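Local structure of polyketide synthase (Lyngbya majuscula 19L, 3QIT) at residues B[234-239]-B[251-256]; B[156-161]-B[167-172]; B[14-19]-B[86-91]. The protein probably releases the curacin A chain as a decarboxylating thioesterase, coupling thioester hydrolysis to loss of sulfate and carbon dioxide to leave a terminal alkene. All coordinates share one frame; numbering follows the deposited sequence. Where two conformers were deposited one is given.

In the fold
The three contacts sample three separate places in one alpha/beta hydrolase fold. Along the chain contact 3 comes first, contact 2 follows and contact 1 closes last. Contacts 1 and 3 reach the same mixed sheet on opposite sides of the chain's centre: contact 3 on strand 14-21, next to the edge strand 5-11, and contact 1 on strand 234-239, next to the other edge strand 261-265. Their centres lie about 28 Å apart. Contact 2 belongs to the mostly helical insertion between strands 120-126 and 234-239, its centre about 34 Å from that of contact 1 and about 28 Å from that of contact 3. None touches another; their nearest atoms are about 14 to 16 Å apart.

Contact 1: residues B[234-239]-B[251-256]; sequences TTLVYG and QQQKMT
Tyr238 and Gln253 meet inside the beta-alpha-beta unit of strand 234-239, helix 247-256 and strand 261-265, part of the alpha/beta hydrolase fold. The tight part is polar and buried. Tyr238 OH donates to Gln253 OE1 at 2.5 Å, a very short bond whose exact length deserves caution. The oxygen comes in at the ring edge, in its plane, and the ring and amide planes are only 20° apart. Beyond CG the Gln253 chain runs extended, which carries the amide across the gap between helix and strand. The other end of that amide is held too, since Gln253 NE2 bonds to Leu128 O, and the two partners together fix its rotation. Leu236 packs beside this pair, with CD2 4.3 Å from Gln253 OE1. Nearby, Gly239 N bonds to Glu127 OE2, a carboxylate placed like the acid of a Ser-His-Glu triad.

The far side of the helix is looser. Lys254 leads its end away from the strand, and Met255 is exposed. Gln252 and Thr256, both partly exposed, rest against Leu224 of helix 220-229. They are joined by Gln252 NE2 donating to Thr256 OG1 at 2.8 Å, the acceptor lying in the amide plane.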
ATOM      1  N   THR B 234      -2.479  16.357  24.488  1.00 20.06           N
ATOM      2  CA  THR B 234      -3.291  15.201  24.092  1.00 21.12           C
ATOM      3  C   THR B 234      -4.312  14.876  25.166  1.00 19.93           C
ATOM      4  O   THR B 234      -4.013  15.026  26.337  1.00 22.03           O
ATOM      5  CB  THR B 234      -2.383  13.968  23.822  1.00 24.17           C
ATOM      6  OG1 THR B 234      -1.483  14.280  22.751  1.00 26.81           O
ATOM      7  CG2 THR B 234      -3.224  12.728  23.432  1.00 25.08           C
ATOM      8  N   THR B 235      -5.519  14.485  24.745  1.00 17.47           N
ATOM      9  CA  THR B 235      -6.547  13.977  25.640  1.00 18.15           C
ATOM     10  C   THR B 235      -6.984  12.607  25.159  1.00 22.53           C
ATOM     11  O   THR B 235      -7.437  12.470  23.995  1.00 19.87           O
ATOM     12  CB  THR B 235      -7.768  14.909  25.641  1.00 22.42           C
ATOM     13  OG1 THR B 235      -7.343  16.210  26.067  1.00 22.42           O
ATOM     14  CG2 THR B 235      -8.860  14.395  26.590  1.00 21.91           C
ATOM     15  N   LEU B 236      -6.817  11.611  26.041  1.00 16.35           N
ATOM     16  CA  LEU B 236      -7.328  10.261  25.818  1.00 18.29           C
ATOM     17  C   LEU B 236      -8.755  10.160  26.345  1.00 19.56           C
ATOM     18  O   LEU B 236      -9.003  10.377  27.538  1.00 20.15           O
ATOM     19  CB  LEU B 236      -6.422   9.205  26.480  1.00 18.97           C
ATOM     20  CG  LEU B 236      -4.996   9.114  25.945  1.00 20.74           C
ATOM     21  CD1 LEU B 236      -4.051   8.402  26.942  1.00 25.29           C
ATOM     22  CD2 LEU B 236      -4.976   8.397  24.556  1.00 23.36           C
ATOM     23  N   VAL B 237      -9.694   9.830  25.461  1.00 16.08           N
ATOM     24  CA  VAL B 237     -11.098   9.751  25.842  1.00 16.35           C
ATOM     25  C   VAL B 237     -11.586   8.314  25.758  1.00 19.70           C
ATOM     26  O   VAL B 237     -11.442   7.666  24.722  1.00 17.71           O
ATOM     27  CB  VAL B 237     -11.971  10.658  24.958  1.00 18.32           C
ATOM     28  CG1 VAL B 237     -13.424  10.694  25.457  1.00 18.73           C
ATOM     29  CG2 VAL B 237     -11.355  12.052  24.849  1.00 18.39           C
ATOM     30  N   TYR B 238     -12.170   7.816  26.844  1.00 19.93           N
ATOM     31  CA  TYR B 238     -12.681   6.436  26.857  1.00 20.88           C
ATOM     32  C   TYR B 238     -14.117   6.358  27.293  1.00 19.90           C
ATOM     33  O   TYR B 238     -14.598   7.206  28.052  1.00 23.66           O
ATOM     34  CB  TYR B 238     -11.877   5.567  27.813  1.00 18.98           C
ATOM     35  CG  TYR B 238     -10.393   5.604  27.618  1.00 19.84           C
ATOM     36  CD1 TYR B 238      -9.776   4.829  26.618  1.00 22.05           C
ATOM     37  CD2 TYR B 238      -9.588   6.368  28.454  1.00 20.17           C
ATOM     38  CE1 TYR B 238      -8.377   4.839  26.455  1.00 20.74           C
ATOM     39  CE2 TYR B 238      -8.199   6.401  28.288  1.00 22.92           C
ATOM     40  CZ  TYR B 238      -7.601   5.627  27.293  1.00 20.05           C
ATOM     41  OH  TYR B 238      -6.232   5.660  27.154  1.00 22.99           O
ATOM     42  N   GLY B 239     -14.809   5.332  26.808  1.00 21.16           N
ATOM     43  CA  GLY B 239     -16.155   5.029  27.275  1.00 21.55           C
ATOM     44  C   GLY B 239     -16.078   4.199  28.555  1.00 23.36           C
ATOM     45  O   GLY B 239     -15.345   3.212  28.635  1.00 26.29           O
ATOM     46  N   GLN B 251      -3.787   0.908  31.103  1.00 29.41           N
ATOM     47  CA  GLN B 251      -2.550   1.119  31.844  1.00 31.98           C
ATOM     48  C   GLN B 251      -1.379   1.390  30.901  1.00 33.79           C
ATOM     49  O   GLN B 251      -0.590   2.322  31.123  1.00 27.58           O
ATOM     50  CB  GLN B 251      -2.263  -0.078  32.764  1.00 37.99           C
ATOM     51  CG  GLN B 251      -1.103   0.116  33.745  1.00 47.65           C
ATOM     52  CD  GLN B 251      -1.271   1.312  34.684  1.00 52.63           C
ATOM     53  OE1 GLN B 251      -0.286   1.966  35.050  1.00 55.96           O
ATOM     54  NE2 GLN B 251      -2.513   1.599  35.082  1.00 55.13           N
ATOM     55  N   GLN B 252      -1.264   0.576  29.850  1.00 32.50           N
ATOM     56  CA  GLN B 252      -0.201   0.767  28.875  1.00 33.57           C
ATOM     57  C   GLN B 252      -0.246   2.140  28.227  1.00 28.17           C
ATOM     58  O   GLN B 252       0.789   2.799  28.123  1.00 28.34           O
ATOM     59  CB  GLN B 252      -0.218  -0.326  27.802  1.00 33.83           C
ATOM     60  CG  GLN B 252       1.023  -0.317  26.919  1.00 40.45           C
ATOM     61  CD  GLN B 252       2.319  -0.405  27.712  1.00 44.07           C
ATOM     62  OE1 GLN B 252       2.585  -1.401  28.385  1.00 48.74           O
ATOM     63  NE2 GLN B 252       3.136   0.640  27.630  1.00 45.14           N
ATOM     64  N   GLN B 253      -1.433   2.574  27.792  1.00 25.62           N
ATOM     65  CA  GLN B 253      -1.574   3.903  27.188  1.00 24.45           C
ATOM     66  C   GLN B 253      -1.176   5.021  28.145  1.00 24.92           C
ATOM     67  O   GLN B 253      -0.498   5.973  27.744  1.00 26.00           O
ATOM     68  CB  GLN B 253      -2.992   4.126  26.641  1.00 23.16           C
ATOM     69  CG  GLN B 253      -3.242   3.300  25.360  1.00 26.11           C
ATOM     70  CD  GLN B 253      -4.689   3.363  24.873  1.00 27.86           C
ATOM     71  OE1 GLN B 253      -5.484   4.152  25.356  1.00 35.36           O
ATOM     72  NE2 GLN B 253      -5.020   2.532  23.898  1.00 26.86           N
ATOM     73  N   LYS B 254      -1.566   4.875  29.411  1.00 23.91           N
ATOM     74  CA  LYS B 254      -1.262   5.880  30.432  1.00 28.37           C
ATOM     75  C   LYS B 254       0.244   5.950  30.711  1.00 32.20           C
ATOM     76  O   LYS B 254       0.801   7.047  30.847  1.00 32.47           O
ATOM     77  CB  LYS B 254      -2.038   5.586  31.721  1.00 29.67           C
ATOM     78  CG  LYS B 254      -1.630   6.458  32.905  1.00 37.36           C
ATOM     79  CD  LYS B 254      -2.513   6.237  34.116  1.00 40.20           C
ATOM     80  CE  LYS B 254      -2.463   4.810  34.619  1.00 46.82           C
ATOM     81  NZ  LYS B 254      -3.338   4.599  35.816  1.00 52.84           N
ATOM     82  N   MET B 255       0.891   4.782  30.770  1.00 32.08           N
ATOM     83  CA  MET B 255       2.341   4.666  31.025  1.00 38.56           C
ATOM     84  C   MET B 255       3.170   5.223  29.870  1.00 37.59           C
ATOM     85  O   MET B 255       4.239   5.805  30.069  1.00 36.55           O
ATOM     86  CB  MET B 255       2.735   3.202  31.253  1.00 42.13           C
ATOM     87  CG  MET B 255       2.230   2.582  32.545  1.00 54.84           C
ATOM     88  SD  MET B 255       2.393   0.779  32.488  1.00 68.76           S
ATOM     89  CE  MET B 255       2.551   0.370  34.226  1.00 65.80           C
ATOM     90  N   THR B 256       2.681   5.014  28.655  1.00 30.16           N
ATOM     91  CA  THR B 256       3.378   5.456  27.466  1.00 32.42           C
ATOM     92  C   THR B 256       3.235   6.950  27.221  1.00 32.49           C
ATOM     93  O   THR B 256       4.216   7.619  26.897  1.00 38.99           O
ATOM     94  CB  THR B 256       2.900   4.634  26.265  1.00 32.07           C
ATOM     95  OG1 THR B 256       3.217   3.260  26.526  1.00 30.81           O
ATOM     96  CG2 THR B 256       3.585   5.082  24.992  1.00 33.38           C
TER

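Contact 2: residues B[156-161]-B[167-172]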
ATOM      1  N   GLN B 156     -19.370  -9.234  -2.440  1.00 24.73           N
ATOM      2  CA  GLN B 156     -20.571  -8.478  -2.753  1.00 25.84           C
ATOM      3  C   GLN B 156     -21.273  -8.091  -1.469  1.00 24.37           C
ATOM      4  O   GLN B 156     -21.307  -8.856  -0.508  1.00 25.02           O
ATOM      5  CB  GLN B 156     -21.527  -9.309  -3.622  1.00 31.05           C
ATOM      6  CG  GLN B 156     -21.004  -9.619  -5.023  1.00 37.13           C
ATOM      7  CD  GLN B 156     -20.407  -8.412  -5.731  1.00 44.59           C
ATOM      8  OE1 GLN B 156     -21.089  -7.412  -5.975  1.00 50.59           O
ATOM      9  NE2 GLN B 156     -19.124  -8.504  -6.071  1.00 43.89           N
ATOM     10  N   HIS B 157     -21.828  -6.891  -1.446  1.00 16.82           N
ATOM     11  CA  HIS B 157     -22.635  -6.460  -0.307  1.00 16.79           C
ATOM     12  C   HIS B 157     -23.988  -7.180  -0.346  1.00 16.71           C
ATOM     13  O   HIS B 157     -24.460  -7.577  -1.423  1.00 18.92           O
ATOM     14  CB  HIS B 157     -22.971  -4.973  -0.453  1.00 18.16           C
ATOM     15  CG  HIS B 157     -21.847  -4.047  -0.107  1.00 16.29           C
ATOM     16  ND1 HIS B 157     -21.259  -4.029   1.139  1.00 17.94           N
ATOM     17  CD2 HIS B 157     -21.267  -3.045  -0.816  1.00 16.39           C
ATOM     18  CE1 HIS B 157     -20.354  -3.068   1.183  1.00 16.94           C
ATOM     19  NE2 HIS B 157     -20.328  -2.465   0.004  1.00 14.14           N
ATOM     20  N   PRO B 158     -24.630  -7.319   0.830  1.00 18.53           N
ATOM     21  CA  PRO B 158     -26.008  -7.793   0.865  1.00 19.72           C
ATOM     22  C   PRO B 158     -26.941  -6.781   0.210  1.00 21.93           C
ATOM     23  O   PRO B 158     -26.656  -5.565   0.190  1.00 21.05           O
ATOM     24  CB  PRO B 158     -26.315  -7.890   2.371  1.00 22.40           C
ATOM     25  CG  PRO B 158     -25.336  -6.988   3.029  1.00 25.74           C
ATOM     26  CD  PRO B 158     -24.089  -7.078   2.178  1.00 21.37           C
ATOM     27  N   ILE B 159     -28.033  -7.294  -0.333  1.00 19.54           N
ATOM     28  CA  ILE B 159     -29.060  -6.457  -0.945  1.00 20.16           C
ATOM     29  C   ILE B 159     -30.196  -6.354   0.067  1.00 23.47           C
ATOM     30  O   ILE B 159     -30.839  -7.358   0.362  1.00 22.77           O
ATOM     31  CB  ILE B 159     -29.579  -7.097  -2.232  1.00 25.28           C
ATOM     32  CG1 ILE B 159     -28.429  -7.379  -3.211  1.00 25.82           C
ATOM     33  CG2 ILE B 159     -30.652  -6.206  -2.856  1.00 23.28           C
ATOM     34  CD1 ILE B 159     -28.581  -8.680  -3.988  1.00 28.63           C
ATOM     35  N   PHE B 160     -30.423  -5.151   0.602  1.00 20.79           N
ATOM     36  CA  PHE B 160     -31.503  -4.894   1.547  1.00 19.83           C
ATOM     37  C   PHE B 160     -32.731  -4.522   0.734  1.00 25.09           C
ATOM     38  O   PHE B 160     -32.611  -3.974  -0.372  1.00 23.21           O
ATOM     39  CB  PHE B 160     -31.194  -3.722   2.494  1.00 22.08           C
ATOM     40  CG  PHE B 160     -29.931  -3.877   3.289  1.00 21.25           C
ATOM     41  CD1 PHE B 160     -29.885  -4.743   4.387  1.00 24.43           C
ATOM     42  CD2 PHE B 160     -28.821  -3.098   3.000  1.00 19.30           C
ATOM     43  CE1 PHE B 160     -28.711  -4.879   5.157  1.00 25.26           C
ATOM     44  CE2 PHE B 160     -27.639  -3.224   3.777  1.00 22.52           C
ATOM     45  CZ  PHE B 160     -27.584  -4.121   4.833  1.00 17.61           C
ATOM     46  N   PRO B 161     -33.913  -4.827   1.262  1.00 24.11           N
ATOM     47  CA  PRO B 161     -35.119  -4.469   0.513  1.00 24.95           C
ATOM     48  C   PRO B 161     -35.369  -2.960   0.435  1.00 26.57           C
ATOM     49  O   PRO B 161     -36.020  -2.506  -0.511  1.00 26.99           O
ATOM     50  CB  PRO B 161     -36.240  -5.158   1.295  1.00 30.36           C
ATOM     51  CG  PRO B 161     -35.699  -5.439   2.628  1.00 31.02           C
ATOM     52  CD  PRO B 161     -34.219  -5.672   2.433  1.00 29.19           C
ATOM     53  N   ALA B 167     -30.900   1.090   7.724  1.00 16.34           N
ATOM     54  CA  ALA B 167     -30.847   1.904   8.945  1.00 14.99           C
ATOM     55  C   ALA B 167     -31.014   1.051  10.193  1.00 17.07           C
ATOM     56  O   ALA B 167     -30.348   1.302  11.185  1.00 17.94           O
ATOM     57  CB  ALA B 167     -31.916   2.996   8.917  1.00 16.46           C
ATOM     58  N   SER B 168     -31.905   0.063  10.147  1.00 18.56           N
ATOM     59  CA  SER B 168     -32.106  -0.837  11.289  0.60 21.34           C
ATOM     60  C   SER B 168     -30.809  -1.565  11.647  1.00 19.94           C
ATOM     61  O   SER B 168     -30.480  -1.740  12.834  1.00 22.85           O
ATOM     62  CB  SER B 168     -33.212  -1.850  10.982  0.60 23.07           C
ATOM     63  OG  SER B 168     -34.454  -1.194  10.801  0.60 30.79           O
ATOM     64  N   ARG B 169     -30.079  -1.998  10.619  1.00 19.31           N
ATOM     65  CA  ARG B 169     -28.797  -2.638  10.835  1.00 15.20           C
ATOM     66  C   ARG B 169     -27.805  -1.683  11.506  1.00 20.35           C
ATOM     67  O   ARG B 169     -27.061  -2.092  12.386  1.00 20.73           O
ATOM     68  CB  ARG B 169     -28.211  -3.192   9.529  1.00 20.58           C
ATOM     69  CG  ARG B 169     -26.912  -3.957   9.774  1.00 24.69           C
ATOM     70  CD  ARG B 169     -26.583  -4.893   8.644  1.00 26.20           C
ATOM     71  NE  ARG B 169     -27.433  -6.083   8.670  1.00 27.39           N
ATOM     72  CZ  ARG B 169     -27.236  -7.144   7.895  1.00 26.87           C
ATOM     73  NH1 ARG B 169     -26.214  -7.161   7.052  1.00 20.70           N
ATOM     74  NH2 ARG B 169     -28.059  -8.184   7.956  1.00 24.48           N
ATOM     75  N   LEU B 170     -27.784  -0.415  11.100  1.00 16.63           N
ATOM     76  CA  LEU B 170     -26.920   0.548  11.801  1.00 20.36           C
ATOM     77  C   LEU B 170     -27.303   0.716  13.282  1.00 21.57           C
ATOM     78  O   LEU B 170     -26.406   0.802  14.145  1.00 21.94           O
ATOM     79  CB  LEU B 170     -26.946   1.912  11.107  1.00 19.52           C
ATOM     80  CG  LEU B 170     -26.480   1.964   9.643  1.00 16.65           C
ATOM     81  CD1 LEU B 170     -26.541   3.425   9.177  1.00 18.17           C
ATOM     82  CD2 LEU B 170     -25.048   1.390   9.507  1.00 18.46           C
ATOM     83  N   ARG B 171     -28.614   0.785  13.547  1.00 20.91           N
ATOM     84  CA  ARG B 171     -29.097   0.997  14.917  0.60 22.84           C
ATOM     85  C   ARG B 171     -28.852  -0.236  15.796  1.00 26.55           C
ATOM     86  O   ARG B 171     -28.602  -0.097  17.002  1.00 26.08           O
ATOM     87  CB  ARG B 171     -30.567   1.466  14.954  0.60 25.57           C
ATOM     88  CG  ARG B 171     -30.994   2.108  16.292  0.60 26.24           C
ATOM     89  CD  ARG B 171     -32.389   2.746  16.215  0.60 27.77           C
ATOM     90  NE  ARG B 171     -32.756   3.415  17.468  0.60 28.74           N
ATOM     91  CZ  ARG B 171     -33.998   3.564  17.921  0.60 32.72           C
ATOM     92  NH1 ARG B 171     -35.031   3.089  17.231  0.60 33.49           N
ATOM     93  NH2 ARG B 171     -34.215   4.191  19.072  0.60 31.97           N
ATOM     94  N   GLN B 172     -28.878  -1.433  15.207  1.00 24.28           N
ATOM     95  CA  GLN B 172     -28.541  -2.623  15.977  0.50 27.54           C
ATOM     96  C   GLN B 172     -27.066  -2.601  16.382  1.00 27.85           C
ATOM     97  O   GLN B 172     -26.740  -3.009  17.504  1.00 28.60           O
ATOM     98  CB  GLN B 172     -28.949  -3.905  15.239  0.50 29.15           C
ATOM     99  CG  GLN B 172     -30.472  -4.025  15.116  0.50 30.71           C
ATOM    100  CD  GLN B 172     -30.943  -5.357  14.561  0.50 31.80           C
ATOM    101  OE1 GLN B 172     -30.450  -6.417  14.946  0.50 32.47           O
ATOM    102  NE2 GLN B 172     -31.920  -5.308  13.664  0.50 31.42           N
TER
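Phe160 presents a ring edge to the guanidinium of Arg169, and this perpendicular pairing carries most of the contact between the 156-161 loop and helix 163-173. Phe160 CE1 stands over one face of the guanidinium, offset toward its rim, 3.8 Å from Arg169 CZ. Arg169 CZ in turn lies near the plane of the ring, at its edge. The two planes are 87° apart, so the arrangement is an edge-on-face meeting and differs from a cation-pi stack, in which the cation would sit over the ring face. Arg169 reaches it with CG anti to the backbone N (chi1 -176°), which lets the chain extend across to the loop, and the bend at chi3 (-75°) then turns the guanidinium across the phenyl edge.

Aliphatic packing adds to the aromatic one. Arg169 CD lies 4.0 Å from Phe160 CZ, so the stem of the arginine as well as its head follows the edge of the ring. Separately, Pro158 adds a smaller contact of carbon with guanidinium, its CG 4.1 Å from Arg169 NH1 and oblique to the group. Of the three residues Phe160 is buried, while Pro158 and Arg169 are exposed, and the arginine borders the phenyl edge on the more exposed side of the contact.

In the fold this belongs to the mostly helical insertion between strands 120-126 and 234-239, the position from which alpha/beta hydrolases commonly build a lid over the active site. Phe160 packs edge-to-face with Trp199 and shares a backbone hydrogen bond with Val197, both on strand 196-199. It also touches Thr165 and Ala166 at the start of helix 163-173, whose Ala167 and Leu170 in turn pack on helix 179-188.

Contact 3: residues B[14-19]-B[86-91]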
ATOM      1  N   ASN B  14      -8.295  10.501  -7.410  1.00 18.59           N
ATOM      2  CA  ASN B  14      -9.512  10.092  -6.717  1.00 17.82           C
ATOM      3  C   ASN B  14     -10.168  11.325  -6.115  1.00 18.90           C
ATOM      4  O   ASN B  14      -9.625  12.417  -6.216  1.00 18.52           O
ATOM      5  CB  ASN B  14      -9.152   9.115  -5.615  1.00 19.00           C
ATOM      6  CG  ASN B  14      -8.668   7.797  -6.158  1.00 22.20           C
ATOM      7  OD1 ASN B  14      -9.450   7.034  -6.687  1.00 23.69           O
ATOM      8  ND2 ASN B  14      -7.376   7.519  -6.010  1.00 25.61           N
ATOM      9  N   GLN B  15     -11.337  11.150  -5.513  1.00 15.52           N
ATOM     10  CA  GLN B  15     -12.048  12.313  -4.940  1.00 14.32           C
ATOM     11  C   GLN B  15     -12.234  12.103  -3.460  1.00 14.74           C
ATOM     12  O   GLN B  15     -12.719  11.052  -3.021  1.00 16.77           O
ATOM     13  CB  GLN B  15     -13.401  12.465  -5.634  1.00 16.04           C
ATOM     14  CG  GLN B  15     -13.273  12.783  -7.131  1.00 19.76           C
ATOM     15  CD  GLN B  15     -12.789  14.197  -7.372  1.00 29.94           C
ATOM     16  OE1 GLN B  15     -13.100  15.098  -6.603  1.00 30.79           O
ATOM     17  NE2 GLN B  15     -12.015  14.400  -8.449  1.00 31.06           N
ATOM     18  N   ILE B  16     -11.863  13.113  -2.679  1.00 14.46           N
ATOM     19  CA  ILE B  16     -12.092  13.068  -1.230  1.00 13.25           C
ATOM     20  C   ILE B  16     -13.328  13.919  -0.937  1.00 14.26           C
ATOM     21  O   ILE B  16     -13.335  15.090  -1.250  1.00 16.25           O
ATOM     22  CB  ILE B  16     -10.901  13.688  -0.479  1.00 14.19           C
ATOM     23  CG1 ILE B  16      -9.616  12.884  -0.748  1.00 16.38           C
ATOM     24  CG2 ILE B  16     -11.195  13.727   1.059  1.00 16.37           C
ATOM     25  CD1 ILE B  16      -8.346  13.613  -0.265  1.00 17.03           C
ATOM     26  N   CYS B  17     -14.325  13.349  -0.268  1.00 14.38           N
ATOM     27  CA  CYS B  17     -15.475  14.150   0.177  1.00 15.04           C
ATOM     28  C   CYS B  17     -15.169  14.743   1.549  1.00 16.31           C
ATOM     29  O   CYS B  17     -14.853  13.996   2.490  1.00 13.98           O
ATOM     30  CB  CYS B  17     -16.732  13.276   0.301  1.00 15.10           C
ATOM     31  SG  CYS B  17     -18.182  14.316   0.778  1.00 19.02           S
ATOM     32  N   LEU B  18     -15.265  16.072   1.680  1.00 14.88           N
ATOM     33  CA  LEU B  18     -15.130  16.710   2.995  1.00 16.87           C
ATOM     34  C   LEU B  18     -16.505  17.102   3.508  1.00 17.43           C
ATOM     35  O   LEU B  18     -17.160  17.932   2.899  1.00 18.83           O
ATOM     36  CB  LEU B  18     -14.276  17.978   2.863  1.00 16.60           C
ATOM     37  CG  LEU B  18     -12.823  17.821   2.410  1.00 21.12           C
ATOM     38  CD1 LEU B  18     -12.131  19.208   2.421  1.00 24.87           C
ATOM     39  CD2 LEU B  18     -12.079  16.861   3.291  1.00 21.96           C
ATOM     40  N   CYS B  19     -16.955  16.498   4.608  1.00 15.31           N
ATOM     41  CA  CYS B  19     -18.215  16.911   5.210  1.00 15.49           C
ATOM     42  C   CYS B  19     -17.884  18.044   6.155  1.00 17.79           C
ATOM     43  O   CYS B  19     -16.887  17.971   6.875  1.00 21.65           O
ATOM     44  CB  CYS B  19     -18.835  15.795   6.028  1.00 16.66           C
ATOM     45  SG  CYS B  19     -19.214  14.298   5.082  1.00 21.30           S
ATOM     46  N   ASP B  86      -3.139  13.890   5.470  1.00 18.51           N
ATOM     47  CA  ASP B  86      -2.100  14.928   5.237  1.00 18.92           C
ATOM     48  C   ASP B  86      -2.550  15.879   4.121  1.00 22.05           C
ATOM     49  O   ASP B  86      -2.430  17.107   4.245  1.00 21.05           O
ATOM     50  CB  ASP B  86      -0.776  14.268   4.854  1.00 19.66           C
ATOM     51  CG  ASP B  86       0.457  15.150   5.123  1.00 27.93           C
ATOM     52  OD1 ASP B  86       0.434  16.003   6.046  1.00 24.35           O
ATOM     53  OD2 ASP B  86       1.473  14.949   4.418  1.00 25.60           O
ATOM     54  N   ARG B  87      -3.078  15.322   3.031  1.00 18.05           N
ATOM     55  CA  ARG B  87      -3.596  16.162   1.944  1.00 20.59           C
ATOM     56  C   ARG B  87      -4.728  17.096   2.406  1.00 22.29           C
ATOM     57  O   ARG B  87      -4.753  18.271   2.032  1.00 19.78           O
ATOM     58  CB  ARG B  87      -4.070  15.288   0.775  1.00 18.71           C
ATOM     59  CG  ARG B  87      -4.658  16.080  -0.381  1.00 21.79           C
ATOM     60  CD  ARG B  87      -3.583  16.975  -1.008  1.00 27.02           C
ATOM     61  NE  ARG B  87      -4.117  17.797  -2.085  1.00 30.59           N
ATOM     62  CZ  ARG B  87      -4.638  19.009  -1.909  1.00 36.70           C
ATOM     63  NH1 ARG B  87      -4.695  19.546  -0.691  1.00 32.09           N
ATOM     64  NH2 ARG B  87      -5.093  19.690  -2.952  1.00 37.86           N
ATOM     65  N   VAL B  88      -5.645  16.574   3.229  1.00 18.49           N
ATOM     66  CA  VAL B  88      -6.754  17.366   3.762  1.00 18.22           C
ATOM     67  C   VAL B  88      -6.213  18.514   4.628  1.00 19.06           C
ATOM     68  O   VAL B  88      -6.662  19.661   4.500  1.00 23.07           O
ATOM     69  CB  VAL B  88      -7.730  16.495   4.608  1.00 18.80           C
ATOM     70  CG1 VAL B  88      -8.749  17.396   5.294  1.00 18.62           C
ATOM     71  CG2 VAL B  88      -8.460  15.467   3.713  1.00 17.19           C
ATOM     72  N   ILE B  89      -5.227  18.215   5.466  1.00 19.92           N
ATOM     73  CA  ILE B  89      -4.612  19.264   6.307  1.00 21.77           C
ATOM     74  C   ILE B  89      -3.988  20.362   5.457  1.00 27.89           C
ATOM     75  O   ILE B  89      -4.149  21.565   5.753  1.00 25.11           O
ATOM     76  CB  ILE B  89      -3.603  18.682   7.292  1.00 22.00           C
ATOM     77  CG1 ILE B  89      -4.352  17.868   8.338  1.00 23.75           C
ATOM     78  CG2 ILE B  89      -2.812  19.820   8.009  1.00 23.85           C
ATOM     79  CD1 ILE B  89      -3.484  16.891   9.108  1.00 27.03           C
ATOM     80  N   GLN B  90      -3.309  19.964   4.383  1.00 24.48           N
ATOM     81  CA  GLN B  90      -2.692  20.936   3.480  1.00 30.51           C
ATOM     82  C   GLN B  90      -3.735  21.865   2.862  1.00 27.84           C
ATOM     83  O   GLN B  90      -3.425  22.997   2.488  1.00 34.79           O
ATOM     84  CB  GLN B  90      -1.862  20.262   2.367  1.00 34.60           C
ATOM     85  CG  GLN B  90      -0.760  19.277   2.813  1.00 42.03           C
ATOM     86  CD  GLN B  90       0.071  19.724   4.016  1.00 49.04           C
ATOM     87  OE1 GLN B  90       0.715  20.781   3.990  1.00 52.78           O
ATOM     88  NE2 GLN B  90       0.084  18.896   5.068  1.00 50.28           N
ATOM     89  N   GLU B  91      -4.973  21.396   2.779  1.00 26.98           N
ATOM     90  CA  GLU B  91      -6.065  22.166   2.194  1.00 28.07           C
ATOM     91  C   GLU B  91      -6.687  23.148   3.196  1.00 30.46           C
ATOM     92  O   GLU B  91      -7.329  24.120   2.797  1.00 34.50           O
ATOM     93  CB  GLU B  91      -7.127  21.220   1.614  1.00 31.14           C
ATOM     94  CG  GLU B  91      -8.141  21.861   0.661  1.00 41.55           C
ATOM     95  CD  GLU B  91      -7.563  22.270  -0.694  1.00 43.41           C
ATOM     96  OE1 GLU B  91      -6.366  22.019  -0.973  1.00 41.16           O
ATOM     97  OE2 GLU B  91      -8.329  22.867  -1.483  1.00 49.27           O
TER
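Leu18 and Val88 form the centre of this strand-to-helix packing in the alpha/beta hydrolase fold, where helix 78-91 lies against strand 14-21 of the central mixed sheet. The axes of the short segments approach to 11.0 Å and make an angle of 60°. Leu18 CD2 rests against both branches of Val88, 3.9 Å from CG1 and equally far from CG2, as the two side chains slide past each other in opposite directions. Val88 CG2 is shared with Ile16, two residues earlier on the strand: it also faces Ile16 CG2 at 4.2 Å, and so bridges two residues whose side chains point the same way.

Arg87 follows a longer path. Its CB leaves the helix toward the strand, and CG, one bond on, comes 4.4 Å from Ile16 CD1 at the margin of the apolar patch. At chi2 (64°) the chain turns, and CD and NE carry the head forward along its own helix. There the guanidinium closes a salt bridge one turn ahead with Glu91. The aliphatic stem meets the strand, and the charged end pairs within the helix. Arg87 also touches Leu9 and Phe11 of strand 5-11, and Asp86 of the same helix packs on Leu148 of the second subunit and forms a salt bridge with Arg116 of its own chain.

At the tip the two nitrogens share one acceptor. Arg87 NH2 makes a weak bond to Glu91 OE1, whereas Arg87 NH1 meets that oxygen on its anti side, tilted out of the carboxylate plane, at 3.0 Å, with an N-H...O angle of 155°.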